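Local coordinates for insulinase family protease (Yersinia pestis, PDB 3GO9), which is predicted to be a protease of the insulinase (M16) family, though its activity is only inferred, at residues N428-L431 / K432-S436; L414-A417 / F418-L422; I280-S283 / M284-S287. One frame throughout, in Å; residues are numbered along the deposited sequence. Where two conformers were deposited one is given.

Contact 1 of 3, residues N428-L431 / K432-S436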
loop_
_atom_site.group_PDB
_atom_site.type_symbol
_atom_site.label_atom_id
_atom_site.label_comp_id
_atom_site.label_asym_id
_atom_site.label_seq_id
_atom_site.Cartn_x
_atom_site.Cartn_y
_atom_site.Cartn_z
ATOM N N ASN A 428 17.358 1.407 -22.724
ATOM C CA ASN A 428 16.575 1.999 -23.828
ATOM C C ASN A 428 15.563 1.043 -24.467
ATOM O O ASN A 428 14.468 1.454 -24.881
ATOM C CB ASN A 428 17.535 2.595 -24.877
ATOM C CG ASN A 428 18.084 3.917 -24.455
ATOM O OD1 ASN A 428 17.633 4.475 -23.465
ATOM N ND2 ASN A 428 19.091 4.438 -25.196
ATOM N N ARG A 429 15.908 -0.235 -24.591
ATOM C CA ARG A 429 14.939 -1.220 -25.060
ATOM C C ARG A 429 13.734 -1.315 -24.140
ATOM O O ARG A 429 12.618 -1.396 -24.633
ATOM C CB ARG A 429 15.578 -2.588 -25.214
ATOM C CG ARG A 429 14.635 -3.690 -25.635
ATOM C CD ARG A 429 14.034 -3.435 -27.003
ATOM N NE ARG A 429 15.087 -3.372 -28.051
ATOM C CZ ARG A 429 14.892 -3.116 -29.349
ATOM N NH1 ARG A 429 13.684 -2.893 -29.859
ATOM N NH2 ARG A 429 15.951 -3.114 -30.170
ATOM N N GLU A 430 13.989 -1.336 -22.831
ATOM C CA GLU A 430 12.926 -1.390 -21.799
ATOM C C GLU A 430 12.038 -0.136 -21.944
ATOM O O GLU A 430 10.794 -0.232 -22.004
ATOM C CB GLU A 430 13.568 -1.479 -20.425
ATOM C CG GLU A 430 12.623 -1.598 -19.281
ATOM C CD GLU A 430 11.837 -2.878 -19.247
ATOM O OE1 GLU A 430 12.417 -3.938 -19.519
ATOM O OE2 GLU A 430 10.618 -2.816 -18.905
ATOM N N LEU A 431 12.657 1.011 -22.111
ATOM C CA LEU A 431 11.892 2.242 -22.339
ATOM C C LEU A 431 11.007 2.137 -23.580
ATOM O O LEU A 431 9.821 2.541 -23.562
ATOM C CB LEU A 431 12.828 3.454 -22.479
ATOM C CG LEU A 431 13.302 4.144 -21.235
ATOM C CD1 LEU A 431 14.470 5.065 -21.591
ATOM C CD2 LEU A 431 12.141 4.894 -20.538
ATOM N N LYS A 432 11.595 1.636 -24.666
ATOM C CA LYS A 432 10.875 1.510 -25.908
ATOM C C LYS A 432 9.687 0.571 -25.707
ATOM O O LYS A 432 8.575 0.863 -26.120
ATOM C CB LYS A 432 11.796 0.979 -27.005
ATOM C CG LYS A 432 11.061 0.852 -28.340
ATOM C CD LYS A 432 11.849 0.262 -29.476
ATOM C CE LYS A 432 13.038 1.101 -29.846
ATOM N NZ LYS A 432 12.683 2.372 -30.484
ATOM N N GLN A 433 9.940 -0.570 -25.066
ATOM C CA GLN A 433 8.887 -1.573 -24.831
ATOM C C GLN A 433 7.723 -1.030 -23.988
ATOM O O GLN A 433 6.566 -1.150 -24.371
ATOM C CB GLN A 433 9.476 -2.811 -24.190
ATOM C CG GLN A 433 10.227 -3.642 -25.194
ATOM C CD GLN A 433 11.195 -4.633 -24.591
ATOM O OE1 GLN A 433 11.535 -4.591 -23.391
ATOM N NE2 GLN A 433 11.697 -5.548 -25.462
ATOM N N GLN A 434 8.057 -0.376 -22.892
ATOM C CA GLN A 434 7.053 0.237 -22.015
ATOM C C GLN A 434 6.214 1.274 -22.750
ATOM O O GLN A 434 4.991 1.310 -22.655
ATOM C CB GLN A 434 7.715 0.904 -20.825
ATOM C CG GLN A 434 8.050 -0.086 -19.768
ATOM C CD GLN A 434 8.757 0.533 -18.599
ATOM O OE1 GLN A 434 8.806 1.758 -18.460
ATOM N NE2 GLN A 434 9.311 -0.311 -17.739
ATOM N N LEU A 435 6.876 2.108 -23.515
ATOM C CA LEU A 435 6.177 3.202 -24.167
ATOM C C LEU A 435 5.517 2.775 -25.463
ATOM O O LEU A 435 4.839 3.596 -26.094
ATOM C CB LEU A 435 7.107 4.361 -24.417
ATOM C CG LEU A 435 7.601 5.038 -23.141
ATOM C CD1 LEU A 435 8.643 6.055 -23.522
ATOM C CD2 LEU A 435 6.472 5.682 -22.375
ATOM N N SER A 436 5.719 1.528 -25.858
ATOM C CA SER A 436 5.041 0.972 -27.040
ATOM C C SER A 436 3.679 0.340 -26.665
ATOM O O SER A 436 2.876 -0.092 -27.520
ATOM C CB SER A 436 5.985 0.033 -27.804
ATOM O OG SER A 436 7.163 0.742 -28.254
#

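Contact 2 of 3, residues L414-A417 / F418-L422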
loop_
_atom_site.group_PDB
_atom_site.type_symbol
_atom_site.label_atom_id
_atom_site.label_comp_id
_atom_site.label_asym_id
_atom_site.label_seq_id
_atom_site.Cartn_x
_atom_site.Cartn_y
_atom_site.Cartn_z
ATOM N N LEU A 414 22.890 -8.109 -4.934
ATOM C CA LEU A 414 22.109 -8.246 -6.166
ATOM C C LEU A 414 21.884 -6.908 -6.876
ATOM O O LEU A 414 21.961 -6.832 -8.114
ATOM C CB LEU A 414 20.796 -8.965 -5.870
ATOM C CG LEU A 414 20.933 -10.433 -5.434
ATOM C CD1 LEU A 414 19.498 -11.060 -5.169
ATOM C CD2 LEU A 414 21.616 -11.309 -6.448
ATOM N N ARG A 415 21.614 -5.842 -6.117
ATOM C CA ARG A 415 21.372 -4.511 -6.687
ATOM C C ARG A 415 22.668 -3.976 -7.315
ATOM O O ARG A 415 22.645 -3.413 -8.421
ATOM C CB ARG A 415 20.900 -3.532 -5.593
ATOM C CG ARG A 415 20.559 -2.112 -6.122
ATOM C CD ARG A 415 19.333 -2.102 -6.889
ATOM N NE ARG A 415 19.027 -0.750 -7.311
ATOM C CZ ARG A 415 18.019 -0.412 -8.104
ATOM N NH1 ARG A 415 17.192 -1.311 -8.620
ATOM N NH2 ARG A 415 17.838 0.864 -8.379
ATOM N N GLN A 416 23.802 -4.152 -6.624
ATOM C CA GLN A 416 25.092 -3.778 -7.235
ATOM C C GLN A 416 25.294 -4.498 -8.566
ATOM O O GLN A 416 25.771 -3.926 -9.540
ATOM C CB GLN A 416 26.314 -4.028 -6.342
ATOM C CG GLN A 416 27.603 -3.382 -6.875
ATOM C CD GLN A 416 27.458 -1.837 -7.067
ATOM O OE1 GLN A 416 27.467 -1.084 -6.089
ATOM N NE2 GLN A 416 27.277 -1.390 -8.312
ATOM N N ALA A 417 25.023 -5.783 -8.612
ATOM C CA ALA A 417 25.259 -6.522 -9.836
ATOM C C ALA A 417 24.319 -6.051 -10.933
ATOM O O ALA A 417 24.739 -5.944 -12.108
ATOM C CB ALA A 417 25.122 -8.018 -9.595
ATOM N N PHE A 418 23.059 -5.760 -10.583
ATOM C CA PHE A 418 22.113 -5.175 -11.538
ATOM C C PHE A 418 22.674 -3.836 -12.121
ATOM O O PHE A 418 22.730 -3.645 -13.344
ATOM C CB PHE A 418 20.770 -4.986 -10.850
ATOM C CG PHE A 418 19.822 -4.151 -11.613
ATOM C CD1 PHE A 418 19.248 -4.636 -12.770
ATOM C CD2 PHE A 418 19.569 -2.860 -11.228
ATOM C CE1 PHE A 418 18.426 -3.844 -13.479
ATOM C CE2 PHE A 418 18.779 -2.064 -11.985
ATOM C CZ PHE A 418 18.233 -2.571 -13.110
ATOM N N LEU A 419 23.053 -2.918 -11.240
ATOM C CA LEU A 419 23.497 -1.597 -11.696
ATOM C C LEU A 419 24.779 -1.745 -12.529
ATOM O O LEU A 419 24.915 -1.091 -13.551
ATOM C CB LEU A 419 23.708 -0.630 -10.531
ATOM C CG LEU A 419 22.465 -0.284 -9.705
ATOM C CD1 LEU A 419 22.806 0.660 -8.514
ATOM C CD2 LEU A 419 21.454 0.394 -10.669
ATOM N N SER A 420 25.697 -2.616 -12.127
ATOM C CA SER A 420 26.961 -2.687 -12.854
ATOM C C SER A 420 26.806 -3.361 -14.194
ATOM O O SER A 420 27.640 -3.125 -15.105
ATOM C CB SER A 420 28.027 -3.416 -12.021
ATOM O OG SER A 420 28.298 -2.602 -10.898
ATOM N N GLY A 421 25.792 -4.224 -14.309
ATOM C CA GLY A 421 25.542 -4.999 -15.511
ATOM C C GLY A 421 24.682 -4.287 -16.558
ATOM O O GLY A 421 24.757 -4.598 -17.738
ATOM N N LEU A 422 23.872 -3.335 -16.127
ATOM C CA LEU A 422 22.936 -2.693 -17.012
ATOM C C LEU A 422 23.619 -1.831 -18.085
ATOM O O LEU A 422 24.503 -1.040 -17.771
ATOM C CB LEU A 422 22.010 -1.808 -16.220
ATOM C CG LEU A 422 20.784 -1.289 -16.965
ATOM C CD1 LEU A 422 19.884 -2.402 -17.411
ATOM C CD2 LEU A 422 20.028 -0.305 -16.073
#

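Contact 3 of 3, residues I280-S283 / M284-S287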
loop_
_atom_site.group_PDB
_atom_site.type_symbol
_atom_site.label_atom_id
_atom_site.label_comp_id
_atom_site.label_asym_id
_atom_site.label_seq_id
_atom_site.Cartn_x
_atom_site.Cartn_y
_atom_site.Cartn_z
ATOM N N ILE A 280 7.531 -11.473 -7.315
ATOM C CA ILE A 280 8.882 -11.801 -7.698
ATOM C C ILE A 280 9.351 -13.070 -6.920
ATOM O O ILE A 280 9.484 -12.993 -5.729
ATOM C CB ILE A 280 9.758 -10.622 -7.355
ATOM C CG1 ILE A 280 9.380 -9.436 -8.255
ATOM C CG2 ILE A 280 11.247 -10.974 -7.533
ATOM C CD1 ILE A 280 9.683 -8.101 -7.675
ATOM N N GLN A 281 9.613 -14.160 -7.626
ATOM C CA GLN A 281 9.883 -15.499 -7.007
ATOM C C GLN A 281 11.354 -15.781 -6.916
ATOM O O GLN A 281 11.789 -16.665 -6.161
ATOM C CB GLN A 281 9.313 -16.618 -7.874
ATOM C CG GLN A 281 7.804 -16.762 -7.918
ATOM C CD GLN A 281 7.242 -16.766 -6.541
ATOM O OE1 GLN A 281 7.058 -17.830 -5.915
ATOM N NE2 GLN A 281 7.043 -15.570 -6.013
ATOM N N ASP A 282 12.124 -15.121 -7.752
ATOM C CA ASP A 282 13.498 -15.497 -7.918
ATOM C C ASP A 282 14.288 -14.321 -8.434
ATOM O O ASP A 282 13.730 -13.226 -8.685
ATOM C CB ASP A 282 13.627 -16.738 -8.840
ATOM C CG ASP A 282 13.085 -16.513 -10.238
ATOM O OD1 ASP A 282 13.228 -15.400 -10.756
ATOM O OD2 ASP A 282 12.566 -17.483 -10.861
ATOM N N SER A 283 15.595 -14.524 -8.489
ATOM C CA SER A 283 16.549 -13.463 -8.788
ATOM C C SER A 283 16.345 -12.908 -10.203
ATOM O O SER A 283 16.541 -11.710 -10.441
ATOM C CB SER A 283 17.982 -13.969 -8.608
ATOM O OG SER A 283 18.934 -12.927 -8.850
HETATM N N MSE A 284 15.959 -13.780 -11.125
HETATM C CA MSE A 284 15.781 -13.379 -12.528
HETATM C C MSE A 284 14.597 -12.435 -12.641
HETATM O O MSE A 284 14.680 -11.399 -13.353
HETATM C CB MSE A 284 15.599 -14.621 -13.417
HETATM C CG MSE A 284 16.795 -15.574 -13.335
HETATM SE SE MSE A 284 16.772 -16.861 -11.811
HETATM C CE MSE A 284 15.369 -18.067 -12.476
ATOM N N ALA A 285 13.513 -12.773 -11.942
ATOM C CA ALA A 285 12.313 -11.939 -11.883
ATOM C C ALA A 285 12.663 -10.642 -11.211
ATOM O O ALA A 285 12.134 -9.577 -11.564
ATOM C CB ALA A 285 11.194 -12.606 -11.116
ATOM N N LEU A 286 13.528 -10.716 -10.193
ATOM C CA LEU A 286 13.917 -9.484 -9.504
ATOM C C LEU A 286 14.627 -8.517 -10.477
ATOM O O LEU A 286 14.332 -7.307 -10.506
ATOM C CB LEU A 286 14.829 -9.807 -8.296
ATOM C CG LEU A 286 15.279 -8.588 -7.500
ATOM C CD1 LEU A 286 14.134 -7.691 -6.928
ATOM C CD2 LEU A 286 16.180 -9.047 -6.318
ATOM N N SER A 287 15.582 -9.050 -11.225
ATOM C CA SER A 287 16.299 -8.272 -12.203
ATOM C C SER A 287 15.370 -7.661 -13.273
ATOM O O SER A 287 15.537 -6.484 -13.667
ATOM C CB SER A 287 17.334 -9.166 -12.876
ATOM O OG SER A 287 18.359 -9.381 -11.936
HETATM O O HOH W 1 18.895 -10.130 -9.187
#

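Contact 1 of 3, residues N428-L431 / K432-S436
Gln-433 lays its amide against the aliphatic part of Arg-429, one helical turn earlier. Atom NE2 of Gln-433 is 3.5 Å from CG of Arg-429, and CD of the arginine is equally near. The two side chains run obliquely, with amide and guanidinium planes 49° apart. Bends at chi2 and chi3 of Arg-429 keep CG and CD beside that amide and bring NH1 over to Lys-432. Lys-432, three residues on from Arg-429, passes beside the guanidinium, where NH1 of Arg-429 is 3.7 Å from CD of Lys-432. The two charged ends do not meet. Instead, Lys-432 NZ donates to the carbonyls of Arg-356 and Ala-357, at the end of helix 341-358.

Another face of the helix is polar as well. In the conformer given of two deposited for Gln-434, its NE2 makes a weak and doubtful hydrogen bond to Glu-430 OE2, 3.1 Å long and bent to 133° at the hydrogen. The carboxylate and amide planes are steeply inclined, 73° apart. Ser-292 of helix 283-309 holds both groups: its OG binds Glu-430 OE2, and its O accepts from Gln-434 NE2 in this conformer. The backbone of helix 424-435 keeps its i to i+4 bonds, such as Gln-434 N to Glu-430 O at 2.9 Å. Near the C-terminal end, Ser-436 OG donates to Lys-432 O at 2.6 Å. Leu-431 and Leu-435 are buried against helices 283-309 and 341-358 respectively.

The chemistry implies that the Glu-430/Gln-434 side-chain bond is secondary. Glu-430, Lys-432 and, in this conformer, Gln-434 tie the helix to its neighbours.

Contact 2 of 3, residues L414-A417 / F418-L422
Leu-414 meets Phe-418 through the backbone: its O accepts from Phe-418 N at 2.9 Å. Its side chain turns to helix 283-309, touching Ser-283 and Leu-286.

Arg-415 comes next and lies alongside Phe-418, both side chains pointing the same way. NH1 of Arg-415 is 3.8 Å from CE2 of Phe-418, and the guanidinium and ring planes are 30° apart. CG of Arg-415 lies anti to the backbone N (chi1 -177°), and a bend at chi2 carries the chain forward along the helix to the ring. CD2 of Leu-419 sits over one guanidinium face, toward its rim. Trp-290 of helix 283-309 meets both residues, by a cation-pi contact to Arg-415 and by ring packing on Phe-418.

Gln-416 reaches forward one turn. Its NE2 donates to Ser-420 OG at 3.0 Å, with a moderately bent N-H angle of 144°. The hydroxyl lies somewhat off the amide plane. The same NE2 also bonds to Asn-373 OD1 of helix 362-377.

Ala-417 closes the segment. Its O accepts from Gly-421 N at 3.0 Å, the last residue before the chain leaves helical geometry at Leu-422.

The chemistry differs between the two faces. Arg-415 is buried, with Trp-290, Phe-418, Leu-419 and Leu-376 among its neighbours and Lys-372 in touch. Its charge is probably eased partly by the pi system of Trp-290. Gln-416 shares its amide between its own helix and the neighbouring one.

Contact 3 of 3, residues I280-S283 / M284-S287
Asp-282 caps the first turn of helix 283-309. Its OD1 accepts from Ala-285 N at 2.9 Å, in a nearly straight bond of 167° met almost along the C-O axis. CG of Asp-282 sits between its own N and carbonyl carbon (chi1 61°), which turns the carboxylate back over the start of the helix. The carbonyl of Asp-282 also serves the helix, accepting from Leu-286 N at 2.9 Å. This is an N-cap, and the negative group at the helix start is probably favoured by the helix dipole.

The tight part continues with Ile-280. Its CG2 packs 3.9 Å from Ala-285 CB and 3.8 Å from Leu-286 CB, so the residue two before the cap lays one methyl against the first turn.

The serine side is looser and wetter. A water joins Ser-283 OG, at 2.8 Å, to Ser-287 OG, at 2.9 Å, bridging the two hydroxyls one turn apart. Met-284 forms a separate, exposed flank of the cap. It is a selenomethionine modelled in two conformers, and in the one given it crosses the Asp-282 side chain at about a right angle, a contact that remains doubtful.

The contact stands where the loop after strand 267-276 enters the long helix 283-309. Helix 408-421 covers this turn, while Ala-17 and Leu-20 of the N-terminal region also pack against it.

Along the chain, contact 3 comes first, then contact 2, then contact 1. Contacts 2 and 1 lie on the consecutive helices 408-421 and 424-435, their centres about 19 Å apart. Contact 3 starts helix 283-309, and this helix connects all three. Its first turns touch contact 2, about 13 Å away between centres, with Phe-418 CE1 3.9 Å from Ser-287 O. Farther along, it packs against contact 1, whose centre is about 20 Å from that of contact 3. The three lie on the same side of the chain's centre. Two helices late in the sequence thus pack on helix 283-309, contact 2 at its first turns and contact 1 farther along.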